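Local atomic coordinates of lipolytic protein G-D-S-L family (Chitinophaga pinensis, PDB entry 4Q7Q), a protein that is of unconfirmed function but probably acts as a lipase or acylhydrolase of the GDSL family, hydrolysing ester bonds. Residues L34-E39 against P239-N244; R87-L92 against N153-E158; L92-H97 against N101-G106. All coordinates share one frame; numbering follows the deposited sequence. Where two conformers were deposited one is given.

Interaction 1 of 3, residues L34-E39 against P239-N244; sequences LTRLNE and PSDKGN
Arg36 of helix 33-40 reaches across to Asp241 and Asn244 in the first turn of helix 241-257, two helices in contact within the alpha/beta fold of this SGNH-type hydrolase. The aliphatic stem of the arginine makes the inner, carbon-packed part of the contact, against buried Asn244. Its CG stands anti to the carbonyl carbon (chi1 -65°) and the chain runs extended from there to NE, which carries CD to 3.7 Å from the backbone C of Asn244 and 3.9 Å from Asn244 CB. The two backbones keep their distance here, the Arg36 and Asn244 CA atoms being 7.4 Å apart, so the extended side chain spans the separation. Further along, Arg36 also touches Ala248, and the neighbouring Leu37 continues the helix packing against Ala252 and Phe255.

The polar end lies on the more solvent-exposed side, both Arg36 and Asp241 being partly exposed. Arg36 was modelled in two conformers, and the bridge is described for one of them. In that conformer Asp241 O lies over one face of the guanidinium, 3.3 Å above its plane, without forming a bond. The outer partners are stronger: Arg36 NE donates to Lys31 O, and Asp241 OD1 accepts from Ser30 N and Lys31 N, so both helices grip the loop before helix 33-40. The salt bridge itself runs from Arg36 NH1 to Asp241 OD1 at 3.1 Å with an N-H...O angle of 156°, in the guanidinium plane but 64° out of the carboxylate plane.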
loop_
_atom_site.group_PDB
_atom_site.type_symbol
_atom_site.label_atom_id
_atom_site.label_comp_id
_atom_site.label_asym_id
_atom_site.label_seq_id
_atom_site.Cartn_x
_atom_site.Cartn_y
_atom_site.Cartn_z
ATOM N N LEU A 34 -2.862 -11.227 -0.351
ATOM C CA LEU A 34 -4.177 -11.857 -0.160
ATOM C C LEU A 34 -4.044 -13.373 -0.216
ATOM O O LEU A 34 -4.591 -14.102 0.627
ATOM C CB LEU A 34 -5.181 -11.419 -1.234
ATOM C CG LEU A 34 -5.320 -9.922 -1.535
ATOM C CD1 LEU A 34 -6.448 -9.679 -2.544
ATOM C CD2 LEU A 34 -5.550 -9.119 -0.273
ATOM N N THR A 35 -3.312 -13.839 -1.222
ATOM C CA THR A 35 -3.036 -15.262 -1.402
ATOM C C THR A 35 -2.313 -15.817 -0.182
ATOM O O THR A 35 -2.687 -16.859 0.352
ATOM C CB THR A 35 -2.205 -15.488 -2.677
ATOM O OG1 THR A 35 -2.965 -15.048 -3.811
ATOM C CG2 THR A 35 -1.813 -16.962 -2.851
ATOM N N ARG A 36 -1.295 -15.100 0.283
ATOM C CA ARG A 36 -0.527 -15.554 1.435
ATOM C C ARG A 36 -1.347 -15.537 2.725
ATOM O O ARG A 36 -1.211 -16.436 3.554
ATOM C CB ARG A 36 0.744 -14.731 1.585
ATOM C CG ARG A 36 1.706 -14.913 0.431
ATOM C CD ARG A 36 2.948 -14.026 0.580
ATOM N NE ARG A 36 3.867 -14.203 -0.542
ATOM C CZ ARG A 36 4.718 -15.218 -0.651
ATOM N NH1 ARG A 36 5.507 -15.318 -1.710
ATOM N NH2 ARG A 36 4.779 -16.136 0.306
ATOM N N LEU A 37 -2.197 -14.524 2.897
ATOM C CA LEU A 37 -3.082 -14.489 4.063
ATOM C C LEU A 37 -3.952 -15.743 4.078
ATOM O O LEU A 37 -4.087 -16.412 5.104
ATOM C CB LEU A 37 -3.964 -13.229 4.060
ATOM C CG LEU A 37 -4.915 -12.963 5.247
ATOM C CD1 LEU A 37 -6.186 -13.857 5.271
ATOM C CD2 LEU A 37 -4.166 -13.062 6.570
ATOM N N ASN A 38 -4.559 -16.049 2.938
ATOM C CA ASN A 38 -5.405 -17.227 2.836
ATOM C C ASN A 38 -4.662 -18.534 3.119
ATOM O O ASN A 38 -5.240 -19.462 3.657
ATOM C CB ASN A 38 -6.123 -17.261 1.481
ATOM C CG ASN A 38 -6.815 -18.582 1.224
ATOM O OD1 ASN A 38 -6.302 -19.423 0.485
ATOM N ND2 ASN A 38 -7.981 -18.778 1.842
ATOM N N GLU A 39 -3.377 -18.609 2.788
ATOM C CA GLU A 39 -2.621 -19.812 3.134
ATOM C C GLU A 39 -2.503 -19.968 4.650
ATOM O O GLU A 39 -2.547 -21.079 5.172
ATOM C CB GLU A 39 -1.236 -19.801 2.492
ATOM C CG GLU A 39 -1.263 -19.876 0.980
ATOM C CD GLU A 39 0.119 -19.775 0.348
ATOM O OE1 GLU A 39 1.071 -19.317 1.021
ATOM O OE2 GLU A 39 0.249 -20.163 -0.830
ATOM N N PRO A 239 5.410 -4.522 -3.035
ATOM C CA PRO A 239 6.041 -5.638 -2.337
ATOM C C PRO A 239 6.501 -6.780 -3.241
ATOM O O PRO A 239 5.850 -7.155 -4.230
ATOM C CB PRO A 239 4.935 -6.124 -1.402
ATOM C CG PRO A 239 4.153 -4.908 -1.104
ATOM C CD PRO A 239 4.167 -4.088 -2.368
ATOM N N SER A 240 7.654 -7.322 -2.873
ATOM C CA SER A 240 8.128 -8.589 -3.398
ATOM C C SER A 240 7.401 -9.732 -2.702
ATOM O O SER A 240 6.535 -9.507 -1.860
ATOM C CB SER A 240 9.617 -8.710 -3.109
ATOM O OG SER A 240 9.843 -8.711 -1.709
ATOM N N ASP A 241 7.771 -10.962 -3.033
ATOM C CA ASP A 241 7.268 -12.112 -2.293
ATOM C C ASP A 241 7.559 -11.960 -0.801
ATOM O O ASP A 241 6.687 -12.215 0.032
ATOM C CB ASP A 241 7.897 -13.407 -2.807
ATOM C CG ASP A 241 7.231 -13.923 -4.068
ATOM O OD1 ASP A 241 6.028 -13.675 -4.251
ATOM O OD2 ASP A 241 7.911 -14.601 -4.870
ATOM N N LYS A 242 8.780 -11.532 -0.475
ATOM C CA LYS A 242 9.183 -11.316 0.913
ATOM C C LYS A 242 8.335 -10.235 1.589
ATOM O O LYS A 242 7.859 -10.428 2.710
ATOM C CB LYS A 242 10.663 -10.945 0.988
ATOM C CG LYS A 242 11.172 -10.743 2.399
ATOM C CD LYS A 242 12.639 -10.348 2.418
ATOM C CE LYS A 242 13.158 -10.262 3.843
ATOM N N GLY A 243 8.147 -9.103 0.913
ATOM C CA GLY A 243 7.298 -8.052 1.443
ATOM C C GLY A 243 5.872 -8.528 1.685
ATOM O O GLY A 243 5.302 -8.275 2.747
ATOM N N ASN A 244 5.293 -9.223 0.705
ATOM C CA ASN A 244 3.931 -9.734 0.839
ATOM C C ASN A 244 3.773 -10.738 1.982
ATOM O O ASN A 244 2.723 -10.782 2.632
ATOM C CB ASN A 244 3.436 -10.338 -0.475
ATOM C CG ASN A 244 3.047 -9.288 -1.478
ATOM O OD1 ASN A 244 2.366 -8.322 -1.144
ATOM N ND2 ASN A 244 3.477 -9.464 -2.716
#

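Interaction 2 of 3, residues R87-L92 against N153-E158; sequences RPVGKL and NGQTLE
The loop between helices 80-85 and 92-96 is tied to the entry of helix 157-171 by one side-chain amide, that of Gln155, which bonds to the backbone of Arg87 and Val89. Two hydrogen bonds make the link. Gln155 NE2 donates to Arg87 O at 2.8 Å with an N-H...O angle of 169°, and Val89 N donates to Gln155 OE1 at 3.1 Å, nearly as straight. Both ends of the amide are thus engaged by one short run of loop backbone, which fixes the rotation of the group about its last torsion.

The two bonds differ in approach. Val89 N arrives in the carbonyl plane of Gln155, on a lone pair of OE1, whereas NE2 meets Arg87 O from above that carbonyl's plane, 50° out of it, although the oxygen lies practically in the plane of the amide. Gln155 gets there because its CG sits anti to the carbonyl carbon (chi1 -56°) and the chain stays extended beyond. Around OE1 the packing is carbon: Val89 CG2 comes to 3.5 Å and Pro88 CA to 3.6 Å of it. The Arg87 guanidinium forms a salt bridge with Asp82 through NH1.

The carbonyl oxygen of Gln155 accepts from Trp83 NE1 of helix 80-85, and Thr156 is the N-cap of helix 157-171. Val89 continues the packing onto Phe160 and Ala163 of that helix and onto Tyr105 of helix 104-118, so Val89 packs against both helices.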
loop_
_atom_site.group_PDB
_atom_site.type_symbol
_atom_site.label_atom_id
_atom_site.label_comp_id
_atom_site.label_asym_id
_atom_site.label_seq_id
_atom_site.Cartn_x
_atom_site.Cartn_y
_atom_site.Cartn_z
ATOM N N ARG A 87 -2.547 14.939 -1.744
ATOM C CA ARG A 87 -3.866 15.166 -1.140
ATOM C C ARG A 87 -3.708 15.522 0.322
ATOM O O ARG A 87 -2.935 14.881 1.028
ATOM C CB ARG A 87 -4.734 13.908 -1.191
ATOM C CG ARG A 87 -5.525 13.662 -2.448
ATOM C CD ARG A 87 -6.573 12.580 -2.179
ATOM N NE ARG A 87 -7.888 13.111 -1.805
ATOM C CZ ARG A 87 -8.694 12.566 -0.892
ATOM N NH1 ARG A 87 -8.317 11.483 -0.217
ATOM N NH2 ARG A 87 -9.882 13.111 -0.639
ATOM N N PRO A 88 -4.458 16.523 0.797
ATOM C CA PRO A 88 -4.345 16.876 2.214
ATOM C C PRO A 88 -4.816 15.744 3.121
ATOM O O PRO A 88 -5.863 15.136 2.889
ATOM C CB PRO A 88 -5.269 18.093 2.355
ATOM C CG PRO A 88 -6.146 18.077 1.174
ATOM C CD PRO A 88 -5.390 17.404 0.072
ATOM N N VAL A 89 -4.025 15.465 4.145
ATOM C CA VAL A 89 -4.375 14.456 5.123
ATOM C C VAL A 89 -5.646 14.858 5.857
ATOM O O VAL A 89 -6.542 14.045 6.064
ATOM C CB VAL A 89 -3.238 14.284 6.137
ATOM C CG1 VAL A 89 -3.697 13.444 7.321
ATOM C CG2 VAL A 89 -2.021 13.666 5.457
ATOM N N GLY A 90 -5.729 16.129 6.225
ATOM C CA GLY A 90 -6.850 16.607 7.009
ATOM C C GLY A 90 -6.670 16.365 8.493
ATOM O O GLY A 90 -5.555 16.132 8.972
ATOM N N LYS A 91 -7.775 16.433 9.229
ATOM C CA LYS A 91 -7.745 16.244 10.673
ATOM C C LYS A 91 -8.898 15.347 11.086
ATOM O O LYS A 91 -9.794 15.084 10.291
ATOM C CB LYS A 91 -7.834 17.593 11.395
ATOM C CG LYS A 91 -6.665 18.546 11.119
ATOM C CD LYS A 91 -6.828 19.885 11.849
ATOM C CE LYS A 91 -5.578 20.756 11.715
ATOM N NZ LYS A 91 -5.756 22.114 12.316
ATOM N N LEU A 92 -8.891 14.889 12.332
ATOM C CA LEU A 92 -9.936 13.981 12.796
ATOM C C LEU A 92 -11.344 14.566 12.610
ATOM O O LEU A 92 -12.297 13.825 12.379
ATOM C CB LEU A 92 -9.696 13.575 14.252
ATOM C CG LEU A 92 -10.676 12.561 14.859
ATOM C CD1 LEU A 92 -10.684 11.256 14.080
ATOM C CD2 LEU A 92 -10.369 12.307 16.333
ATOM N N ASN A 153 4.664 17.757 -1.360
ATOM C CA ASN A 153 3.732 18.843 -1.087
ATOM C C ASN A 153 3.617 19.141 0.410
ATOM O O ASN A 153 2.526 19.363 0.932
ATOM C CB ASN A 153 2.364 18.540 -1.712
ATOM C CG ASN A 153 2.417 18.492 -3.233
ATOM O OD1 ASN A 153 3.495 18.394 -3.826
ATOM N ND2 ASN A 153 1.259 18.582 -3.870
ATOM N N GLY A 154 4.753 19.127 1.105
ATOM C CA GLY A 154 4.791 19.495 2.507
ATOM C C GLY A 154 4.286 18.445 3.470
ATOM O O GLY A 154 4.127 18.720 4.654
ATOM N N GLN A 155 4.043 17.238 2.975
ATOM C CA GLN A 155 3.555 16.150 3.829
ATOM C C GLN A 155 4.459 14.932 3.779
ATOM O O GLN A 155 4.952 14.563 2.712
ATOM C CB GLN A 155 2.136 15.732 3.430
ATOM C CG GLN A 155 1.153 16.875 3.437
ATOM C CD GLN A 155 -0.279 16.431 3.157
ATOM O OE1 GLN A 155 -1.195 16.719 3.933
ATOM N NE2 GLN A 155 -0.482 15.755 2.030
ATOM N N THR A 156 4.680 14.305 4.933
ATOM C CA THR A 156 5.392 13.031 4.967
ATOM C C THR A 156 4.398 11.898 4.826
ATOM O O THR A 156 3.223 12.042 5.162
ATOM C CB THR A 156 6.125 12.811 6.294
ATOM O OG1 THR A 156 5.159 12.700 7.344
ATOM C CG2 THR A 156 7.089 13.956 6.588
ATOM N N LEU A 157 4.871 10.756 4.355
ATOM C CA LEU A 157 4.020 9.578 4.263
ATOM C C LEU A 157 3.622 9.140 5.668
ATOM O O LEU A 157 2.512 8.627 5.884
ATOM C CB LEU A 157 4.733 8.447 3.515
ATOM C CG LEU A 157 3.935 7.160 3.287
ATOM C CD1 LEU A 157 2.624 7.427 2.536
ATOM C CD2 LEU A 157 4.799 6.174 2.524
ATOM N N GLU A 158 4.506 9.381 6.633
ATOM C CA GLU A 158 4.200 9.035 8.011
ATOM C C GLU A 158 2.921 9.709 8.511
ATOM O O GLU A 158 2.186 9.126 9.309
ATOM C CB GLU A 158 5.371 9.359 8.939
ATOM C CG GLU A 158 5.117 8.872 10.348
ATOM C CD GLU A 158 6.252 9.157 11.305
ATOM O OE1 GLU A 158 7.101 10.021 11.002
ATOM O OE2 GLU A 158 6.292 8.507 12.369
#

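Interaction 3 of 3, residues L92-H97 against N101-G106; sequences LDDYQH and NTTVYG
Turning CG of Tyr105 anti to its carbonyl carbon (chi1 -85°) lays the phenol ring against the backbone of Leu92, while Tyr95, with CG anti to the backbone N (chi1 179°), leads its own ring away. One face of the Tyr105 ring is covered by the Leu92 backbone: Leu92 N stands 3.7 Å above the plane over the ring centre, and Leu92 CA lies 4.0 Å from the Tyr105 centroid, 23° off the normal, a CH-pi contact. Tyr95 CB, placed by its backbone, reaches the edge, 3.9 Å from Tyr105 CD1. In return Tyr105 O sits at the edge of the Tyr95 ring, 3.5 Å from CD1.

Gly106 CA makes a CA-H...O contact of 3.4 Å with Asp94 O. Thr103, the N-cap of helix 104-118, accepts from Gly106 N at its OG1, and Asp94 CB lies 3.3 Å from this same Thr103 OG1. One water joins Asp94 OD1 with the hydroxyls of Thr102 and Thr103; the Asp94 carboxylate also accepts from Lys91 N and Asn99 ND2.

Short helix 92-96 thus packs on the first turn of helix 104-118, and Tyr95 reaches further along it to Arg109 and Ile112. Tyr105 extends to Ala163 and Thr166 of helix 157-171, whose Glu171 bonds Tyr95 OH.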
loop_
_atom_site.group_PDB
_atom_site.type_symbol
_atom_site.label_atom_id
_atom_site.label_comp_id
_atom_site.label_asym_id
_atom_site.label_seq_id
_atom_site.Cartn_x
_atom_site.Cartn_y
_atom_site.Cartn_z
ATOM N N LEU A 92 -8.891 14.889 12.332
ATOM C CA LEU A 92 -9.936 13.981 12.796
ATOM C C LEU A 92 -11.344 14.566 12.610
ATOM O O LEU A 92 -12.297 13.825 12.379
ATOM C CB LEU A 92 -9.696 13.575 14.252
ATOM C CG LEU A 92 -10.676 12.561 14.859
ATOM C CD1 LEU A 92 -10.684 11.256 14.080
ATOM C CD2 LEU A 92 -10.369 12.307 16.333
ATOM N N ASP A 93 -11.463 15.890 12.692
ATOM C CA ASP A 93 -12.733 16.575 12.441
ATOM C C ASP A 93 -13.328 16.228 11.076
ATOM O O ASP A 93 -14.550 16.167 10.921
ATOM C CB ASP A 93 -12.540 18.090 12.541
ATOM C CG ASP A 93 -13.820 18.863 12.276
ATOM O OD1 ASP A 93 -14.014 19.323 11.132
ATOM O OD2 ASP A 93 -14.629 19.015 13.214
ATOM N N ASP A 94 -12.459 16.014 10.089
ATOM C CA ASP A 94 -12.889 15.624 8.745
ATOM C C ASP A 94 -13.409 14.192 8.694
ATOM O O ASP A 94 -14.138 13.815 7.774
ATOM C CB ASP A 94 -11.743 15.784 7.746
ATOM C CG ASP A 94 -11.292 17.219 7.608
ATOM O OD1 ASP A 94 -12.093 18.032 7.110
ATOM O OD2 ASP A 94 -10.146 17.532 7.991
ATOM N N TYR A 95 -13.017 13.385 9.671
ATOM C CA TYR A 95 -13.557 12.043 9.781
ATOM C C TYR A 95 -14.872 12.059 10.565
ATOM O O TYR A 95 -15.802 11.312 10.259
ATOM C CB TYR A 95 -12.558 11.085 10.439
ATOM C CG TYR A 95 -13.130 9.698 10.569
ATOM C CD1 TYR A 95 -13.027 8.783 9.529
ATOM C CD2 TYR A 95 -13.824 9.316 11.717
ATOM C CE1 TYR A 95 -13.579 7.521 9.637
ATOM C CE2 TYR A 95 -14.380 8.064 11.827
ATOM C CZ TYR A 95 -14.254 7.172 10.790
ATOM O OH TYR A 95 -14.806 5.926 10.902
ATOM N N GLN A 96 -14.939 12.909 11.584
ATOM C CA GLN A 96 -16.105 12.967 12.461
ATOM C C GLN A 96 -17.303 13.607 11.781
ATOM O O GLN A 96 -18.455 13.253 12.058
ATOM C CB GLN A 96 -15.762 13.745 13.731
ATOM C CG GLN A 96 -14.795 13.018 14.646
ATOM C CD GLN A 96 -14.167 13.940 15.671
ATOM O OE1 GLN A 96 -13.957 15.121 15.410
ATOM N NE2 GLN A 96 -13.856 13.400 16.844
ATOM N N HIS A 97 -17.029 14.562 10.901
ATOM C CA HIS A 97 -18.079 15.332 10.251
ATOM C C HIS A 97 -17.925 15.309 8.740
ATOM O O HIS A 97 -16.826 15.105 8.216
ATOM C CB HIS A 97 -18.059 16.775 10.750
ATOM C CG HIS A 97 -18.098 16.895 12.240
ATOM N ND1 HIS A 97 -19.265 16.778 12.965
ATOM C CD2 HIS A 97 -17.114 17.115 13.141
ATOM C CE1 HIS A 97 -18.997 16.923 14.250
ATOM N NE2 HIS A 97 -17.699 17.129 14.384
ATOM N N ASN A 101 -15.433 14.869 0.426
ATOM C CA ASN A 101 -14.332 13.967 0.101
ATOM C C ASN A 101 -13.068 14.745 -0.272
ATOM O O ASN A 101 -12.528 14.592 -1.364
ATOM C CB ASN A 101 -14.768 13.063 -1.052
ATOM C CG ASN A 101 -13.753 11.991 -1.369
ATOM O OD1 ASN A 101 -12.990 11.561 -0.495
ATOM N ND2 ASN A 101 -13.729 11.558 -2.625
ATOM N N THR A 102 -12.595 15.571 0.656
ATOM C CA THR A 102 -11.567 16.563 0.354
ATOM C C THR A 102 -10.252 16.332 1.086
ATOM O O THR A 102 -9.272 17.060 0.863
ATOM C CB THR A 102 -12.060 17.947 0.756
ATOM O OG1 THR A 102 -12.359 17.943 2.159
ATOM C CG2 THR A 102 -13.318 18.300 -0.020
ATOM N N THR A 103 -10.246 15.350 1.983
ATOM C CA THR A 103 -9.059 14.991 2.750
ATOM C C THR A 103 -9.053 13.486 2.908
ATOM O O THR A 103 -10.074 12.826 2.675
ATOM C CB THR A 103 -9.075 15.592 4.171
ATOM O OG1 THR A 103 -10.210 15.086 4.895
ATOM C CG2 THR A 103 -9.132 17.113 4.128
ATOM N N VAL A 104 -7.915 12.951 3.336
ATOM C CA VAL A 104 -7.783 11.525 3.608
ATOM C C VAL A 104 -8.725 11.086 4.731
ATOM O O VAL A 104 -9.445 10.094 4.596
ATOM C CB VAL A 104 -6.325 11.145 3.929
ATOM C CG1 VAL A 104 -6.227 9.672 4.254
ATOM C CG2 VAL A 104 -5.435 11.493 2.745
ATOM N N TYR A 105 -8.739 11.830 5.831
ATOM C CA TYR A 105 -9.681 11.547 6.906
ATOM C C TYR A 105 -11.131 11.523 6.392
ATOM O O TYR A 105 -11.918 10.653 6.777
ATOM C CB TYR A 105 -9.559 12.600 8.001
ATOM C CG TYR A 105 -8.490 12.375 9.057
ATOM C CD1 TYR A 105 -8.718 11.528 10.130
ATOM C CD2 TYR A 105 -7.281 13.063 9.013
ATOM C CE1 TYR A 105 -7.768 11.355 11.121
ATOM C CE2 TYR A 105 -6.322 12.899 10.005
ATOM C CZ TYR A 105 -6.575 12.042 11.061
ATOM O OH TYR A 105 -5.639 11.853 12.061
ATOM N N GLY A 106 -11.482 12.475 5.525
ATOM C CA GLY A 106 -12.802 12.509 4.911
ATOM C C GLY A 106 -13.103 11.270 4.078
ATOM O O GLY A 106 -14.196 10.704 4.157
HETATM O O HOH W 1 -12.640 16.326 4.417
#

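How the interactions relate
Interactions 2 and 3 form one continuous patch: their centres are 12 Å apart, they share Leu92, and two probable hydrogen bonds join them, Pro88 O to Val104 N at 3.0 Å and Val89 O to Tyr105 N at 3.1 Å. Interaction 1 lies on the opposite side of the chain's centre, its own centre 28 Å from interaction 2 and 31 Å from interaction 3, with nearest atoms about 11 and 18 Å away. Along the chain it encloses both others. In interaction 1 the Asn244 side chain lies near, without touching, the probable catalytic triad of Ser14, His238 and Asp235.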